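Local coordinates for GrpU microcompartment shell protein (Pectobacterium wasabiae, PDB 4OLP) that assembles as a six-subunit unit that probably tiles the shell of a glycyl-radical-type bacterial microcompartment and has an iron-sulfur cluster binding site, at residues B[9-12]-B[13-16]. Numbering follows the deposited sequence.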
loop_
_atom_site.group_PDB
_atom_site.type_symbol
_atom_site.label_atom_id
_atom_site.label_comp_id
_atom_site.label_asym_id
_atom_site.label_seq_id
_atom_site.Cartn_x
_atom_site.Cartn_y
_atom_site.Cartn_z
ATOM N N PRO B 9 30.994 3.740 -1.024
ATOM C CA PRO B 9 30.077 2.972 -1.836
ATOM C C PRO B 9 30.594 2.739 -3.239
ATOM O O PRO B 9 31.327 3.540 -3.773
ATOM C CB PRO B 9 28.832 3.850 -1.879
ATOM C CG PRO B 9 29.344 5.217 -1.677
ATOM C CD PRO B 9 30.447 5.059 -0.691
ATOM N N THR B 10 30.191 1.620 -3.808
ATOM C CA THR B 10 30.494 1.245 -5.182
ATOM C C THR B 10 29.823 2.231 -6.147
ATOM O O THR B 10 28.909 2.941 -5.759
ATOM C CB THR B 10 29.950 -0.192 -5.373
ATOM O OG1 THR B 10 30.689 -1.104 -4.541
ATOM C CG2 THR B 10 30.002 -0.663 -6.812
ATOM N N LEU B 11 30.262 2.262 -7.400
ATOM C CA LEU B 11 29.530 2.969 -8.455
ATOM C C LEU B 11 28.140 2.338 -8.687
ATOM O O LEU B 11 27.143 3.055 -8.833
ATOM C CB LEU B 11 30.324 2.969 -9.761
ATOM C CG LEU B 11 31.647 3.735 -9.767
ATOM C CD1 LEU B 11 32.453 3.409 -11.019
ATOM C CD2 LEU B 11 31.434 5.233 -9.665
ATOM N N GLU B 12 28.087 1.007 -8.741
ATOM C CA GLU B 12 26.811 0.254 -8.772
ATOM C C GLU B 12 25.875 0.572 -7.613
ATOM O O GLU B 12 24.650 0.594 -7.771
ATOM C CB GLU B 12 27.054 -1.255 -8.774
ATOM C CG GLU B 12 27.708 -1.796 -10.033
ATOM C CD GLU B 12 27.805 -3.316 -10.062
ATOM O OE1 GLU B 12 27.291 -4.003 -9.140
ATOM O OE2 GLU B 12 28.416 -3.824 -11.029
ATOM N N THR B 13 26.433 0.768 -6.428
ATOM C CA THR B 13 25.598 1.117 -5.290
ATOM C C THR B 13 24.961 2.480 -5.542
ATOM O O THR B 13 23.756 2.682 -5.290
ATOM C CB THR B 13 26.402 1.120 -3.985
ATOM O OG1 THR B 13 26.886 -0.203 -3.725
ATOM C CG2 THR B 13 25.541 1.584 -2.815
ATOM N N LEU B 14 25.767 3.409 -6.040
ATOM C CA LEU B 14 25.270 4.748 -6.385
ATOM C C LEU B 14 24.204 4.690 -7.472
ATOM O O LEU B 14 23.172 5.341 -7.378
ATOM C CB LEU B 14 26.408 5.624 -6.852
ATOM C CG LEU B 14 27.395 5.950 -5.748
ATOM C CD1 LEU B 14 28.731 6.398 -6.324
ATOM C CD2 LEU B 14 26.814 7.006 -4.837
ATOM N N ALA B 15 24.443 3.853 -8.473
ATOM C CA ALA B 15 23.482 3.641 -9.545
ATOM C C ALA B 15 22.130 3.114 -9.025
ATOM O O ALA B 15 21.079 3.530 -9.501
ATOM C CB ALA B 15 24.067 2.700 -10.579
ATOM N N MET B 16 22.168 2.201 -8.057
ATOM C CA MET B 16 20.946 1.612 -7.494
ATOM C C MET B 16 20.122 2.664 -6.775
ATOM O O MET B 16 18.888 2.704 -6.884
ATOM C CB MET B 16 21.278 0.457 -6.536
ATOM C CG MET B 16 21.505 -0.857 -7.259
ATOM S SD MET B 16 22.230 -2.182 -6.261
ATOM C CE MET B 16 20.906 -2.568 -5.116
#
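The puckered ring of Pro9 meets the first turn of the following helix through its CB and CG corner: CB lies 4.1 Å from CG2 of Thr13, while CG approaches CD2 of Leu14. Both contacts are apolar, and Pro9 and Leu14 also pack on Ile34 and Ile37 of the same chain. The flat group that follows is the carbonyl of Thr10. Leu14 N donates to its oxygen at 3.2 Å from a position tilted 35° out of the carbonyl plane, and Leu14 CG, at 3.4 Å, and Thr13 CB also lie near the same oxygen. Leu11 O takes up Ala15 N at 2.8 Å, much closer to the carbonyl plane (16°), and Glu12 O receives Met16 N at 3.0 Å. These three i to i+4 bonds illustrate helix initiation: helix 11-19, which follows strand 3-7, outermost in the antiparallel sheet of this chain, starts just after Thr10. Thr10 holds the N-cap position, yet its side chain forms no capping bond. With chi1 at -66°, OG1 sits beside its own backbone N and is bonded to Ser55 of a second subunit; Thr13 OG1 is bonded to Asp52 of that subunit, whose OD1 also accepts from Thr10 N, and through these bonds the start of the helix contributes to a subunit interface. The two threonine side chains cross at about a right angle, Thr10 CB lying 3.5 Å from Thr13 OG1. Leu11 CD2 and Leu14 CD1 are 4.5 Å apart, a loose apolar contact. CG and SD of Met16 both lie near Glu12 O, and the side chain packs on Ala51 of the second subunit.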